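Long-range contact in ribosomal RNA small subunit methyltransferase E (Thermotoga maritima, PDB 1Z85), which probably methylates the N3 position of a specific uridine in 16S ribosomal RNA, using S-adenosyl-L-methionine as the methyl donor: residues R98-V111 / F216-A228. Sequence-based numbering, arbitrary orientation.
Sequences RTRFLIEKCVELGV and FETAAILTVGYIA
Arg98 lays its guanidinium flat over one face of the Phe216 ring, with the planes 23° apart. This is a cation-pi stack: Arg98 CZ lies 3.9 Å from the Phe216 ring centroid. The bend at chi3 (80°) folds the arginine chain over the ring, and its CB and CG touch the same phenylalanine.

Phe101 is a knob in a hole formed by Phe216, Glu217, Ala220 and Ile221. With chi1 at 174°, Phe101 swings its ring away from its own backbone N and into this hole. Glu217 CG makes a CH-pi contact over one face of the Phe101 ring, 3.7 Å from its centroid, and the carboxylate continues nearly parallel to the ring. Lys105 CD, from the same helix as Phe101, lies over the opposite face near the rim, and Ile221 CD1 meets the edge at Phe101 CZ (3.7 Å). Replacing Phe101 by an alanine is likely to open a gap between the helices and leave the Glu217 chain free to turn.

The remaining contacts are apolar. Leu102 CG meets the edge of Phe216, and Leu102 CD2 reaches Ala220 CB at 3.9 Å. Leu109 CD1 packs on Val224 CG1 (3.8 Å), just before Gly110 ends its helix in a Schellman motif.

Beneath, Leu102 and Val111 rest on strand 87-92 of the alpha/beta knot domain. Ile221 and Thr218 also meet the second subunit. No hydrogen bond crosses between the helices, so shape and aromatic faces join them, and the charged groups of Arg98 and Glu217 each lie against a ring.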
loop_
_atom_site.group_PDB
_atom_site.type_symbol
_atom_site.label_atom_id
_atom_site.label_comp_id
_atom_site.label_asym_id
_atom_site.label_seq_id
_atom_site.Cartn_x
_atom_site.Cartn_y
_atom_site.Cartn_z
ATOM N N ARG B 98 0.655 6.529 11.720
ATOM C CA ARG B 98 1.571 6.689 10.584
ATOM C C ARG B 98 2.874 5.977 10.890
ATOM O O ARG B 98 3.389 5.289 10.031
ATOM C CB ARG B 98 1.861 8.155 10.315
ATOM C CG ARG B 98 0.721 8.845 9.630
ATOM C CD ARG B 98 0.841 10.364 9.681
ATOM N NE ARG B 98 1.763 10.887 8.682
ATOM C CZ ARG B 98 1.411 11.330 7.477
ATOM N NH1 ARG B 98 0.153 11.262 7.032
ATOM N NH2 ARG B 98 2.350 11.811 6.699
ATOM N N THR B 99 3.418 6.197 12.101
ATOM C CA THR B 99 4.704 5.613 12.530
ATOM C C THR B 99 4.648 4.105 12.548
ATOM O O THR B 99 5.533 3.481 12.082
ATOM C CB THR B 99 5.132 6.169 13.894
ATOM O OG1 THR B 99 5.125 7.598 13.845
ATOM C CG2 THR B 99 6.542 5.786 14.239
ATOM N N ARG B 100 3.585 3.516 13.070
ATOM C CA ARG B 100 3.486 2.075 13.134
ATOM C C ARG B 100 3.475 1.492 11.724
ATOM O O ARG B 100 4.150 0.517 11.446
ATOM C CB ARG B 100 2.208 1.697 13.897
ATOM C CG ARG B 100 1.984 0.194 14.052
ATOM C CD ARG B 100 0.506 -0.045 14.486
ATOM N NE ARG B 100 -0.071 -1.377 14.307
ATOM C CZ ARG B 100 0.311 -2.526 14.893
ATOM N NH1 ARG B 100 1.389 -2.596 15.679
ATOM N NH2 ARG B 100 -0.386 -3.648 14.635
ATOM N N PHE B 101 2.693 2.111 10.841
ATOM C CA PHE B 101 2.609 1.760 9.407
ATOM C C PHE B 101 3.959 1.774 8.710
ATOM O O PHE B 101 4.326 0.812 8.038
ATOM C CB PHE B 101 1.619 2.692 8.659
ATOM C CG PHE B 101 1.605 2.477 7.179
ATOM C CD1 PHE B 101 0.888 1.427 6.627
ATOM C CD2 PHE B 101 2.358 3.277 6.345
ATOM C CE1 PHE B 101 0.928 1.193 5.233
ATOM C CE2 PHE B 101 2.420 3.051 4.999
ATOM C CZ PHE B 101 1.719 2.011 4.421
ATOM N N LEU B 102 4.729 2.841 8.912
ATOM C CA LEU B 102 6.003 2.956 8.246
ATOM C C LEU B 102 6.996 1.911 8.723
ATOM O O LEU B 102 7.696 1.306 7.917
ATOM C CB LEU B 102 6.608 4.336 8.412
ATOM C CG LEU B 102 5.891 5.495 7.710
ATOM C CD1 LEU B 102 6.509 6.832 8.170
ATOM C CD2 LEU B 102 6.011 5.331 6.206
ATOM N N ILE B 103 7.088 1.725 10.037
ATOM C CA ILE B 103 7.867 0.642 10.592
ATOM C C ILE B 103 7.476 -0.748 10.058
ATOM O O ILE B 103 8.338 -1.568 9.770
ATOM C CB ILE B 103 7.671 0.567 12.105
ATOM C CG1 ILE B 103 8.146 1.856 12.793
ATOM C CG2 ILE B 103 8.431 -0.607 12.687
ATOM C CD1 ILE B 103 7.635 1.963 14.236
ATOM N N GLU B 104 6.187 -1.019 9.958
ATOM C CA GLU B 104 5.713 -2.337 9.470
ATOM C C GLU B 104 6.139 -2.587 8.045
ATOM O O GLU B 104 6.569 -3.692 7.660
ATOM C CB GLU B 104 4.192 -2.443 9.616
ATOM C CG GLU B 104 3.744 -2.864 11.050
ATOM C CD GLU B 104 2.208 -2.827 11.353
ATOM O OE1 GLU B 104 1.353 -2.552 10.463
ATOM O OE2 GLU B 104 1.891 -3.043 12.553
ATOM N N LYS B 105 6.013 -1.546 7.246
ATOM C CA LYS B 105 6.450 -1.558 5.833
ATOM C C LYS B 105 7.907 -1.691 5.674
ATOM O O LYS B 105 8.367 -2.369 4.766
ATOM C CB LYS B 105 5.964 -0.298 5.126
ATOM C CG LYS B 105 4.540 -0.427 4.531
ATOM C CD LYS B 105 3.608 -1.219 5.435
ATOM C CE LYS B 105 2.691 -2.111 4.686
ATOM N NZ LYS B 105 2.009 -3.118 5.596
ATOM N N CYS B 106 8.675 -1.053 6.538
ATOM C CA CYS B 106 10.127 -1.276 6.543
ATOM C C CYS B 106 10.544 -2.731 6.784
ATOM O O CYS B 106 11.470 -3.238 6.154
ATOM C CB CYS B 106 10.787 -0.422 7.616
ATOM S SG CYS B 106 10.962 1.311 7.197
ATOM N N VAL B 107 9.890 -3.414 7.715
ATOM C CA VAL B 107 10.131 -4.869 7.896
ATOM C C VAL B 107 9.785 -5.598 6.637
ATOM O O VAL B 107 10.551 -6.400 6.119
ATOM C CB VAL B 107 9.259 -5.468 9.053
ATOM C CG1 VAL B 107 9.479 -6.948 9.220
ATOM C CG2 VAL B 107 9.518 -4.747 10.364
ATOM N N GLU B 108 8.596 -5.325 6.148
ATOM C CA GLU B 108 8.071 -5.989 4.997
ATOM C C GLU B 108 8.904 -5.892 3.736
ATOM O O GLU B 108 9.006 -6.846 2.990
ATOM C CB GLU B 108 6.688 -5.409 4.678
ATOM C CG GLU B 108 5.782 -6.410 4.201
ATOM C CD GLU B 108 4.470 -5.848 3.703
ATOM O OE1 GLU B 108 3.967 -4.868 4.284
ATOM O OE2 GLU B 108 3.964 -6.438 2.729
ATOM N N LEU B 109 9.441 -4.712 3.491
ATOM C CA LEU B 109 10.156 -4.361 2.271
ATOM C C LEU B 109 11.661 -4.537 2.357
ATOM O O LEU B 109 12.417 -3.979 1.536
ATOM C CB LEU B 109 9.856 -2.891 1.880
ATOM C CG LEU B 109 8.362 -2.644 1.569
ATOM C CD1 LEU B 109 8.043 -1.182 1.397
ATOM C CD2 LEU B 109 7.955 -3.426 0.333
ATOM N N GLY B 110 12.117 -5.283 3.339
ATOM C CA GLY B 110 13.526 -5.619 3.408
ATOM C C GLY B 110 14.493 -4.523 3.830
ATOM O O GLY B 110 15.704 -4.639 3.631
ATOM N N VAL B 111 13.994 -3.465 4.432
ATOM C CA VAL B 111 14.867 -2.465 5.041
ATOM C C VAL B 111 15.695 -3.089 6.172
ATOM O O VAL B 111 15.178 -3.887 6.964
ATOM C CB VAL B 111 14.032 -1.252 5.548
ATOM C CG1 VAL B 111 14.827 -0.322 6.407
ATOM C CG2 VAL B 111 13.379 -0.522 4.372
ATOM N N PHE B 216 -0.577 9.140 1.393
ATOM C CA PHE B 216 0.600 8.820 2.220
ATOM C C PHE B 216 1.000 7.330 2.148
ATOM O O PHE B 216 2.130 7.012 1.839
ATOM C CB PHE B 216 0.306 9.270 3.664
ATOM C CG PHE B 216 1.117 8.586 4.714
ATOM C CD1 PHE B 216 2.437 8.920 4.908
ATOM C CD2 PHE B 216 0.541 7.577 5.505
ATOM C CE1 PHE B 216 3.199 8.242 5.850
ATOM C CE2 PHE B 216 1.282 6.901 6.455
ATOM C CZ PHE B 216 2.610 7.235 6.636
ATOM N N GLU B 217 0.085 6.419 2.459
ATOM C CA GLU B 217 0.440 4.999 2.549
ATOM C C GLU B 217 0.878 4.436 1.211
ATOM O O GLU B 217 1.773 3.594 1.127
ATOM C CB GLU B 217 -0.726 4.193 3.121
ATOM C CG GLU B 217 -1.026 4.456 4.635
ATOM C CD GLU B 217 -1.993 3.414 5.277
ATOM O OE1 GLU B 217 -2.481 2.472 4.561
ATOM O OE2 GLU B 217 -2.229 3.533 6.518
ATOM N N THR B 218 0.264 4.917 0.143
ATOM C CA THR B 218 0.622 4.482 -1.220
ATOM C C THR B 218 1.988 5.009 -1.669
ATOM O O THR B 218 2.836 4.247 -2.177
ATOM C CB THR B 218 -0.499 4.879 -2.192
ATOM O OG1 THR B 218 -1.716 4.295 -1.739
ATOM C CG2 THR B 218 -0.246 4.376 -3.594
ATOM N N ALA B 219 2.215 6.305 -1.495
ATOM C CA ALA B 219 3.526 6.897 -1.814
ATOM C C ALA B 219 4.689 6.220 -1.091
ATOM O O ALA B 219 5.770 6.067 -1.659
ATOM C CB ALA B 219 3.549 8.365 -1.454
ATOM N N ALA B 220 4.501 5.900 0.194
ATOM C CA ALA B 220 5.560 5.280 0.991
ATOM C C ALA B 220 5.874 3.855 0.540
ATOM O O ALA B 220 7.018 3.453 0.465
ATOM C CB ALA B 220 5.150 5.265 2.411
ATOM N N ILE B 221 4.830 3.099 0.221
ATOM C CA ILE B 221 5.010 1.730 -0.276
ATOM C C ILE B 221 5.659 1.742 -1.616
ATOM O O ILE B 221 6.572 0.973 -1.895
ATOM C CB ILE B 221 3.628 0.998 -0.349
ATOM C CG1 ILE B 221 3.173 0.636 1.086
ATOM C CG2 ILE B 221 3.699 -0.192 -1.244
ATOM C CD1 ILE B 221 1.740 0.186 1.222
ATOM N N LEU B 222 5.149 2.596 -2.493
ATOM C CA LEU B 222 5.667 2.662 -3.839
ATOM C C LEU B 222 7.131 3.120 -3.855
ATOM O O LEU B 222 7.977 2.578 -4.578
ATOM C CB LEU B 222 4.788 3.584 -4.656
ATOM C CG LEU B 222 4.945 3.476 -6.144
ATOM C CD1 LEU B 222 4.597 2.062 -6.607
ATOM C CD2 LEU B 222 4.055 4.555 -6.749
ATOM N N THR B 223 7.442 4.105 -3.045
ATOM C CA THR B 223 8.807 4.665 -3.024
ATOM C C THR B 223 9.821 3.710 -2.446
ATOM O O THR B 223 10.811 3.392 -3.082
ATOM C CB THR B 223 8.814 5.987 -2.254
ATOM O OG1 THR B 223 7.960 6.910 -2.931
ATOM C CG2 THR B 223 10.210 6.555 -2.176
ATOM N N VAL B 224 9.585 3.260 -1.226
ATOM C CA VAL B 224 10.523 2.371 -0.555
ATOM C C VAL B 224 10.515 1.021 -1.232
ATOM O O VAL B 224 11.532 0.346 -1.336
ATOM C CB VAL B 224 10.122 2.222 0.924
ATOM C CG1 VAL B 224 11.021 1.206 1.664
ATOM C CG2 VAL B 224 10.143 3.557 1.597
ATOM N N GLY B 225 9.355 0.606 -1.689
ATOM C CA GLY B 225 9.210 -0.683 -2.367
ATOM C C GLY B 225 9.864 -0.791 -3.718
ATOM O O GLY B 225 10.437 -1.838 -4.051
ATOM N N TYR B 226 9.796 0.279 -4.508
ATOM C CA TYR B 226 10.530 0.327 -5.761
ATOM C C TYR B 226 12.039 0.251 -5.532
ATOM O O TYR B 226 12.758 -0.466 -6.220
ATOM C CB TYR B 226 10.216 1.612 -6.505
ATOM C CG TYR B 226 11.141 1.869 -7.688
ATOM C CD1 TYR B 226 11.072 1.092 -8.862
ATOM C CD2 TYR B 226 12.092 2.864 -7.628
ATOM C CE1 TYR B 226 11.932 1.331 -9.941
ATOM C CE2 TYR B 226 12.932 3.123 -8.699
ATOM C CZ TYR B 226 12.857 2.364 -9.837
ATOM O OH TYR B 226 13.732 2.652 -10.866
ATOM N N ILE B 227 12.520 1.051 -4.593
ATOM C CA ILE B 227 13.913 1.047 -4.244
ATOM C C ILE B 227 14.372 -0.349 -3.754
ATOM O O ILE B 227 15.371 -0.853 -4.183
ATOM C CB ILE B 227 14.208 2.176 -3.204
ATOM C CG1 ILE B 227 14.129 3.557 -3.895
ATOM C CG2 ILE B 227 15.601 1.961 -2.578
ATOM C CD1 ILE B 227 13.846 4.766 -3.002
ATOM N N ALA B 228 13.632 -0.971 -2.851
ATOM C CA ALA B 228 13.949 -2.309 -2.363
ATOM C C ALA B 228 13.992 -3.332 -3.466
ATOM O O ALA B 228 14.825 -4.214 -3.489
ATOM C CB ALA B 228 12.905 -2.712 -1.334
#